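Local coordinates for OmpT protein (Vibrio cholerae serotype O1, PDB 6EHD) that probably forms a non-specific diffusion pore through the outer membrane, as a beta-barrel porin that lets small solutes and ions pass, at residues D207-V212 against A236-V241; T245-G250 against L271-K276. The protein carries 1 engineered substitution. All blocks are in the same frame, centred on the assembly; numbering follows the deposited sequence.

Contact 1: residues D207-V212 against A236-V241; sequences DALIGV and AGTYKV. With C8E ((hydroxyethyloxy)tri(ethyloxy)octane), chain H.
Tyr239 lays its ring across the neighbouring strand, one face over Asp207 CB, which stands 4.2 Å from the ring centroid and 21° off its normal, a CH-pi contact. With CG anti to the backbone N (chi1 -160°), the ring leans toward 207-212, and its CD2 comes within 3.6 Å of Ala208 CB. Two waters also link Tyr239 to Asp207: one joins Tyr239 OH to Asp207 N, the other joins that hydroxyl to Asp207 OD2. A C8E detergent molecule lies on this face, its C10 4.0 Å from both Ala208 CB and Ile210 CD1. On the other face Leu209 and Thr238 run side by side, Leu209 CB 3.5 Å from Thr238 OG1, and a third water connects that hydroxyl to Asp207 O. Five backbone hydrogen bonds hold the antiparallel strands; the Gly211 N to Ala236 O bond is 2.8 Å long and nearly straight at 173°. Tyr99, from a loop, touches the side chains of Leu209, Ala236 and Thr238. The contact belongs to a hairpin of the porin barrel wall, strands 208-221 and 227-242, with strand 184-205 continuing the pairing beyond the first and strand 245-258 beyond the second.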
ATOM      1  N   ASP A 207     -18.077   8.937 -16.436  1.00 34.04           N
ATOM      2  CA  ASP A 207     -18.258   8.027 -15.298  1.00 32.72           C
ATOM      3  C   ASP A 207     -17.116   6.987 -15.207  1.00 30.92           C
ATOM      4  O   ASP A 207     -17.196   6.113 -14.324  1.00 27.93           O
ATOM      5  CB  ASP A 207     -19.606   7.275 -15.475  1.00 32.46           C
ATOM      6  CG  ASP A 207     -20.833   8.217 -15.253  1.00 40.71           C
ATOM      7  OD1 ASP A 207     -20.747   9.043 -14.374  1.00 40.12           O
ATOM      8  OD2 ASP A 207     -21.808   8.065 -15.958  1.00 43.31           O
ATOM      9  N   ALA A 208     -16.097   7.074 -16.091  1.00 29.89           N
ATOM     10  CA  ALA A 208     -14.994   6.077 -16.152  1.00 30.91           C
ATOM     11  C   ALA A 208     -13.686   6.608 -15.616  1.00 29.82           C
ATOM     12  O   ALA A 208     -13.360   7.826 -15.779  1.00 29.22           O
ATOM     13  CB  ALA A 208     -14.809   5.522 -17.582  1.00 37.39           C
ATOM     14  N   LEU A 209     -12.874   5.703 -15.025  1.00 27.15           N
ATOM     15  CA  LEU A 209     -11.481   6.018 -14.634  1.00 25.98           C
ATOM     16  C   LEU A 209     -10.635   4.907 -15.211  1.00 28.95           C
ATOM     17  O   LEU A 209     -11.015   3.720 -15.063  1.00 26.29           O
ATOM     18  CB  LEU A 209     -11.359   6.047 -13.109  1.00 26.19           C
ATOM     19  CG  LEU A 209      -9.936   6.043 -12.538  1.00 30.74           C
ATOM     20  CD1 LEU A 209      -9.291   7.365 -12.938  1.00 32.81           C
ATOM     21  CD2 LEU A 209      -9.947   5.855 -11.017  1.00 34.60           C
ATOM     22  N   ILE A 210      -9.554   5.233 -15.942  1.00 23.37           N
ATOM     23  CA  ILE A 210      -8.605   4.143 -16.405  1.00 23.47           C
ATOM     24  C   ILE A 210      -7.201   4.485 -15.962  1.00 24.14           C
ATOM     25  O   ILE A 210      -6.758   5.646 -16.101  1.00 24.06           O
ATOM     26  CB  ILE A 210      -8.605   3.986 -17.943  1.00 31.74           C
ATOM     27  CG1 ILE A 210     -10.055   3.671 -18.394  1.00 39.83           C
ATOM     28  CG2 ILE A 210      -7.698   2.821 -18.333  1.00 35.06           C
ATOM     29  CD1 ILE A 210     -10.242   3.403 -19.896  1.00 51.75           C
ATOM     30  N   GLY A 211      -6.483   3.511 -15.419  1.00 21.86           N
ATOM     31  CA  GLY A 211      -5.136   3.734 -14.951  1.00 22.68           C
ATOM     32  C   GLY A 211      -4.143   2.691 -15.437  1.00 20.82           C
ATOM     33  O   GLY A 211      -4.481   1.482 -15.549  1.00 21.50           O
ATOM     34  N   VAL A 212      -2.891   3.138 -15.615  1.00 19.14           N
ATOM     35  CA  VAL A 212      -1.776   2.277 -15.934  1.00 18.94           C
ATOM     36  C   VAL A 212      -0.580   2.633 -15.075  1.00 20.10           C
ATOM     37  O   VAL A 212      -0.201   3.805 -14.977  1.00 21.37           O
ATOM     38  CB  VAL A 212      -1.366   2.344 -17.482  1.00 20.40           C
ATOM     39  CG1 VAL A 212      -0.173   1.455 -17.758  1.00 23.61           C
ATOM     40  CG2 VAL A 212      -2.570   2.028 -18.335  1.00 24.46           C
ATOM     41  N   ALA A 236      -5.948  -1.027 -15.107  1.00 22.03           N
ATOM     42  CA  ALA A 236      -7.166  -1.180 -14.250  1.00 21.90           C
ATOM     43  C   ALA A 236      -8.140  -0.041 -14.542  1.00 20.92           C
ATOM     44  O   ALA A 236      -7.797   1.021 -15.064  1.00 22.62           O
ATOM     45  CB  ALA A 236      -6.809  -1.221 -12.756  1.00 23.21           C
ATOM     46  N   GLY A 237      -9.405  -0.248 -14.144  1.00 20.91           N
ATOM     47  CA  GLY A 237     -10.428   0.810 -14.272  1.00 22.55           C
ATOM     48  C   GLY A 237     -11.627   0.654 -13.363  1.00 22.68           C
ATOM     49  O   GLY A 237     -11.867  -0.433 -12.799  1.00 21.10           O
ATOM     50  N   THR A 238     -12.406   1.741 -13.332  1.00 20.63           N
ATOM     51  CA  THR A 238     -13.689   1.747 -12.587  1.00 21.27           C
ATOM     52  C   THR A 238     -14.741   2.418 -13.408  1.00 23.68           C
ATOM     53  O   THR A 238     -14.428   3.283 -14.272  1.00 23.60           O
ATOM     54  CB  THR A 238     -13.558   2.472 -11.223  1.00 21.77           C
ATOM     55  OG1 THR A 238     -13.431   3.889 -11.361  1.00 23.49           O
ATOM     56  CG2 THR A 238     -12.439   1.934 -10.321  1.00 24.65           C
ATOM     57  N   TYR A 239     -15.999   2.069 -13.156  1.00 22.83           N
ATOM     58  CA  TYR A 239     -17.114   2.672 -13.910  1.00 22.52           C
ATOM     59  C   TYR A 239     -18.315   2.825 -12.990  1.00 24.48           C
ATOM     60  O   TYR A 239     -18.810   1.816 -12.457  1.00 24.03           O
ATOM     61  CB  TYR A 239     -17.507   1.859 -15.114  1.00 23.73           C
ATOM     62  CG  TYR A 239     -18.281   2.665 -16.148  1.00 27.42           C
ATOM     63  CD1 TYR A 239     -19.702   2.839 -16.052  1.00 28.99           C
ATOM     64  CD2 TYR A 239     -17.633   3.295 -17.211  1.00 33.43           C
ATOM     65  CE1 TYR A 239     -20.411   3.628 -16.989  1.00 31.20           C
ATOM     66  CE2 TYR A 239     -18.344   4.108 -18.110  1.00 36.03           C
ATOM     67  CZ  TYR A 239     -19.736   4.247 -17.988  1.00 35.87           C
ATOM     68  OH  TYR A 239     -20.413   5.030 -18.889  1.00 42.09           O
ATOM     69  N   LYS A 240     -18.793   4.074 -12.852  1.00 24.62           N
ATOM     70  CA  LYS A 240     -20.011   4.353 -12.033  1.00 28.88           C
ATOM     71  C   LYS A 240     -21.267   4.041 -12.871  1.00 32.58           C
ATOM     72  O   LYS A 240     -21.609   4.826 -13.782  1.00 34.25           O
ATOM     73  CB  LYS A 240     -19.941   5.867 -11.674  1.00 37.10           C
ATOM     74  CG  LYS A 240     -21.014   6.405 -10.750  1.00 50.86           C
ATOM     75  CD  LYS A 240     -20.597   7.706 -10.046  1.00 58.62           C
ATOM     76  CE  LYS A 240     -21.316   7.852  -8.718  1.00 68.47           C
ATOM     77  NZ  LYS A 240     -21.402   9.282  -8.321  1.00 76.26           N
ATOM     78  N   VAL A 241     -21.879   2.889 -12.624  1.00 29.92           N
ATOM     79  CA  VAL A 241     -23.055   2.432 -13.349  1.00 35.29           C
ATOM     80  C   VAL A 241     -24.386   2.982 -12.803  1.00 43.95           C
ATOM     81  O   VAL A 241     -25.421   2.798 -13.476  1.00 45.59           O
ATOM     82  CB  VAL A 241     -23.152   0.914 -13.463  1.00 36.57           C
ATOM     83  CG1 VAL A 241     -21.972   0.357 -14.240  1.00 37.16           C
ATOM     84  CG2 VAL A 241     -23.241   0.206 -12.088  1.00 36.74           C
TER
HETATM   85  C1  C8E H 407     -20.539   6.219 -22.924  1.00 77.36           C
HETATM   86  C2  C8E H 407     -19.321   5.616 -23.600  1.00 73.95           C
HETATM   87  C3  C8E H 407     -18.036   6.188 -23.007  1.00 81.61           C
HETATM   88  C4  C8E H 407     -16.828   5.242 -23.108  1.00 80.28           C
HETATM   89  C5  C8E H 407     -16.058   5.151 -21.788  1.00 76.61           C
HETATM   90  C6  C8E H 407     -15.161   3.915 -21.755  1.00 72.45           C
HETATM   91  C7  C8E H 407     -15.936   2.649 -21.396  1.00 68.22           C
HETATM   92  C8  C8E H 407     -15.031   1.444 -21.165  1.00 69.06           C
HETATM   93  O9  C8E H 407     -14.871   1.173 -19.755  1.00 71.39           O
HETATM   94  C10 C8E H 407     -13.873   1.958 -19.095  1.00 58.95           C
HETATM   95  C11 C8E H 407     -13.435   1.380 -17.741  1.00 50.74           C
HETATM   96  O12 C8E H 407     -14.171   0.219 -17.425  1.00 51.71           O
HETATM   97  C13 C8E H 407     -13.985  -0.390 -16.129  1.00 39.32           C
HETATM   98  C14 C8E H 407     -14.598  -1.762 -16.205  1.00 43.09           C
HETATM   99  O15 C8E H 407     -15.277  -2.119 -15.036  1.00 43.52           O
HETATM  100  C16 C8E H 407     -16.079  -3.326 -15.128  1.00 41.00           C
HETATM  101  O   HOH W   1     -15.571   5.554 -11.987  1.00 28.38           O
HETATM  102  O   HOH W   2     -19.234   7.925 -19.228  1.00 46.37           O
HETATM  103  O   HOH W   3     -22.522   6.061 -17.796  1.00 56.75           O

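Contact 2: residues T245-G250 against L271-K276; sequences TKLYAG and LGVEYK
Strands 245-250 and 271-276 run antiparallel at 159°, with axes 4.8 Å apart at closest approach, and are joined by reciprocal backbone hydrogen bonds at the pairs Lys246-Glu274 and Tyr248-Gly272. The Tyr248 ring lies over Gly272: Gly272 CA is 3.8 Å from the ring centroid and 21° off its normal, a CH-pi contact. A chi1 of 61°, which sets CG between the backbone N and the carbonyl carbon, folds the ring across the adjacent strand, and its OH is hydrogen-bonded to Glu286 OE1. On the same face Lys246 and Glu274 meet without a direct salt bridge, Lys246 NZ lying 4.2 Å from Glu274 OE2. The Lys246 chain bends at chi3, and a water takes up the separation, accepting from NZ at 2.7 Å and donating to Glu274 OE2 at 2.6 Å. Glu274 OE1 is hydrogen-bonded to Tyr101 OH, so both carboxylate oxygens are engaged. The opposite face is largely apolar: Leu247 CD2 packs on Val273 CG2 at 3.8 Å, and Ala249 CB meets Leu271 CD1. On this same face Thr245 OG1 approaches the edge of the Tyr275 ring, 3.4 Å from Tyr275 CD1. Polar groups on one face and mostly apolar ones on the other are characteristic of the antiparallel hairpins of a porin barrel, where residues alternate between the interior and the membrane-facing surface.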
ATOM      1  N   THR A 245     -23.467   2.736  -7.186  1.00 29.63           N
ATOM      2  CA  THR A 245     -22.929   1.486  -7.589  1.00 27.94           C
ATOM      3  C   THR A 245     -21.720   1.679  -8.576  1.00 28.16           C
ATOM      4  O   THR A 245     -21.900   2.368  -9.566  1.00 27.21           O
ATOM      5  CB  THR A 245     -24.008   0.579  -8.261  1.00 29.57           C
ATOM      6  OG1 THR A 245     -25.127   0.326  -7.379  1.00 30.86           O
ATOM      7  CG2 THR A 245     -23.452  -0.750  -8.530  1.00 29.41           C
ATOM      8  N   LYS A 246     -20.586   1.021  -8.263  1.00 24.90           N
ATOM      9  CA  LYS A 246     -19.374   1.099  -9.096  1.00 26.12           C
ATOM     10  C   LYS A 246     -18.820  -0.257  -9.390  1.00 25.86           C
ATOM     11  O   LYS A 246     -18.658  -1.109  -8.491  1.00 26.05           O
ATOM     12  CB  LYS A 246     -18.357   1.992  -8.382  1.00 27.08           C
ATOM     13  CG  LYS A 246     -17.040   2.158  -9.125  1.00 34.88           C
ATOM     14  CD  LYS A 246     -16.214   3.313  -8.548  1.00 37.84           C
ATOM     15  CE  LYS A 246     -15.342   2.985  -7.419  1.00 47.18           C
ATOM     16  NZ  LYS A 246     -14.729   4.324  -7.024  1.00 56.16           N
ATOM     17  N   LEU A 247     -18.559  -0.521 -10.682  1.00 22.86           N
ATOM     18  CA  LEU A 247     -17.891  -1.733 -11.059  1.00 20.72           C
ATOM     19  C   LEU A 247     -16.362  -1.454 -11.189  1.00 21.40           C
ATOM     20  O   LEU A 247     -15.945  -0.361 -11.587  1.00 22.55           O
ATOM     21  CB  LEU A 247     -18.405  -2.275 -12.448  1.00 25.64           C
ATOM     22  CG  LEU A 247     -19.929  -2.570 -12.565  1.00 31.80           C
ATOM     23  CD1 LEU A 247     -20.230  -3.318 -13.885  1.00 34.83           C
ATOM     24  CD2 LEU A 247     -20.359  -3.387 -11.389  1.00 34.03           C
ATOM     25  N   TYR A 248     -15.566  -2.474 -11.001  1.00 20.93           N
ATOM     26  CA  TYR A 248     -14.097  -2.276 -11.165  1.00 22.32           C
ATOM     27  C   TYR A 248     -13.422  -3.575 -11.633  1.00 22.19           C
ATOM     28  O   TYR A 248     -13.914  -4.716 -11.470  1.00 21.40           O
ATOM     29  CB  TYR A 248     -13.475  -1.783  -9.844  1.00 22.58           C
ATOM     30  CG  TYR A 248     -13.618  -2.724  -8.687  1.00 20.81           C
ATOM     31  CD1 TYR A 248     -12.709  -3.733  -8.445  1.00 21.74           C
ATOM     32  CD2 TYR A 248     -14.697  -2.569  -7.788  1.00 21.37           C
ATOM     33  CE1 TYR A 248     -12.827  -4.586  -7.347  1.00 21.65           C
ATOM     34  CE2 TYR A 248     -14.838  -3.435  -6.681  1.00 21.03           C
ATOM     35  CZ  TYR A 248     -13.939  -4.433  -6.464  1.00 19.01           C
ATOM     36  OH  TYR A 248     -14.017  -5.310  -5.386  1.00 21.81           O
ATOM     37  N   ALA A 249     -12.257  -3.425 -12.298  1.00 21.33           N
ATOM     38  CA  ALA A 249     -11.490  -4.601 -12.833  1.00 21.49           C
ATOM     39  C   ALA A 249     -10.033  -4.251 -13.061  1.00 18.52           C
ATOM     40  O   ALA A 249      -9.674  -3.043 -13.220  1.00 22.08           O
ATOM     41  CB  ALA A 249     -12.135  -5.098 -14.166  1.00 21.63           C
ATOM     42  N   GLY A 250      -9.148  -5.246 -13.008  1.00 20.87           N
ATOM     43  CA  GLY A 250      -7.728  -5.000 -13.377  1.00 22.98           C
ATOM     44  C   GLY A 250      -7.017  -6.245 -13.810  1.00 23.72           C
ATOM     45  O   GLY A 250      -7.456  -7.396 -13.531  1.00 22.05           O
ATOM     46  N   LEU A 271     -12.215  -8.775 -10.773  1.00 20.63           N
ATOM     47  CA  LEU A 271     -13.427  -8.087 -11.213  1.00 22.05           C
ATOM     48  C   LEU A 271     -14.356  -7.970  -9.953  1.00 22.04           C
ATOM     49  O   LEU A 271     -14.475  -8.942  -9.219  1.00 23.83           O
ATOM     50  CB  LEU A 271     -14.189  -9.023 -12.210  1.00 28.44           C
ATOM     51  CG  LEU A 271     -15.542  -8.604 -12.787  1.00 29.19           C
ATOM     52  CD1 LEU A 271     -15.606  -7.237 -13.445  1.00 34.90           C
ATOM     53  CD2 LEU A 271     -16.138  -9.614 -13.799  1.00 35.33           C
ATOM     54  N   GLY A 272     -14.919  -6.807  -9.710  1.00 22.26           N
ATOM     55  CA  GLY A 272     -15.784  -6.648  -8.507  1.00 23.00           C
ATOM     56  C   GLY A 272     -16.775  -5.556  -8.629  1.00 22.22           C
ATOM     57  O   GLY A 272     -16.896  -4.834  -9.655  1.00 22.16           O
ATOM     58  N   VAL A 273     -17.605  -5.443  -7.550  1.00 22.04           N
ATOM     59  CA  VAL A 273     -18.621  -4.480  -7.474  1.00 23.45           C
ATOM     60  C   VAL A 273     -18.666  -3.867  -6.066  1.00 23.44           C
ATOM     61  O   VAL A 273     -18.475  -4.599  -5.091  1.00 22.33           O
ATOM     62  CB  VAL A 273     -20.032  -5.081  -7.799  1.00 26.82           C
ATOM     63  CG1 VAL A 273     -20.399  -6.213  -6.943  1.00 28.63           C
ATOM     64  CG2 VAL A 273     -21.121  -4.023  -7.744  1.00 27.83           C
ATOM     65  N   GLU A 274     -18.831  -2.527  -6.029  1.00 22.54           N
ATOM     66  CA  GLU A 274     -18.965  -1.733  -4.775  1.00 24.62           C
ATOM     67  C   GLU A 274     -20.333  -1.130  -4.702  1.00 22.54           C
ATOM     68  O   GLU A 274     -20.793  -0.437  -5.649  1.00 23.53           O
ATOM     69  CB  GLU A 274     -17.894  -0.605  -4.753  1.00 27.10           C
ATOM     70  CG  GLU A 274     -17.987   0.445  -3.567  1.00 28.60           C
ATOM     71  CD  GLU A 274     -17.168   1.698  -3.968  1.00 30.73           C
ATOM     72  OE1 GLU A 274     -15.917   1.684  -3.802  1.00 31.21           O
ATOM     73  OE2 GLU A 274     -17.716   2.602  -4.635  1.00 31.95           O
ATOM     74  N   TYR A 275     -20.969  -1.165  -3.506  1.00 23.37           N
ATOM     75  CA  TYR A 275     -22.298  -0.553  -3.355  1.00 23.16           C
ATOM     76  C   TYR A 275     -22.288   0.247  -2.065  1.00 23.44           C
ATOM     77  O   TYR A 275     -22.001  -0.315  -0.999  1.00 23.21           O
ATOM     78  CB  TYR A 275     -23.445  -1.620  -3.282  1.00 25.11           C
ATOM     79  CG  TYR A 275     -24.799  -1.042  -3.060  1.00 27.18           C
ATOM     80  CD1 TYR A 275     -25.586  -0.600  -4.140  1.00 29.21           C
ATOM     81  CD2 TYR A 275     -25.365  -0.954  -1.772  1.00 24.77           C
ATOM     82  CE1 TYR A 275     -26.840  -0.055  -3.988  1.00 30.12           C
ATOM     83  CE2 TYR A 275     -26.632  -0.371  -1.621  1.00 26.65           C
ATOM     84  CZ  TYR A 275     -27.388   0.024  -2.696  1.00 29.53           C
ATOM     85  OH  TYR A 275     -28.640   0.638  -2.575  1.00 30.72           O
ATOM     86  N   LYS A 276     -22.659   1.513  -2.180  1.00 26.05           N
ATOM     87  CA  LYS A 276     -22.673   2.460  -0.974  1.00 28.05           C
ATOM     88  C   LYS A 276     -24.091   2.625  -0.424  1.00 27.93           C
ATOM     89  O   LYS A 276     -24.993   3.074  -1.126  1.00 30.24           O
ATOM     90  CB  LYS A 276     -22.095   3.822  -1.398  1.00 35.31           C
ATOM     91  CG  LYS A 276     -20.582   3.734  -1.634  1.00 39.85           C
ATOM     92  CD  LYS A 276     -20.023   5.135  -2.035  1.00 45.81           C
ATOM     93  CE  LYS A 276     -18.538   5.114  -2.297  1.00 52.91           C
ATOM     94  NZ  LYS A 276     -17.983   6.491  -2.420  1.00 65.07           N
TER
HETATM   95  O   HOH W   4     -16.487   4.856  -4.990  1.00 47.83           O

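Contacts 1 and 2 lie in consecutive hairpins of the barrel wall, their centres 10 Å apart, and share the seam between strands 227-242 and 245-258. Probable backbone hydrogen bonds cross it, Tyr239 N to Leu247 O at 2.9 Å and Gly237 N to Ala249 O at 3.0 Å. Thr238 of contact 1 touches Lys246 and Tyr248 of contact 2, so the faces bearing these three residues adjoin; on the other face Val241 meets Leu247. Detergent follows this second face: the C8E that lies beside Ala208 and Ile210 continues across the seam, its C16 3.7 Å from Leu247 CB, consistent with a lipid-facing surface. Both contacts are away from the calcium-binding residues.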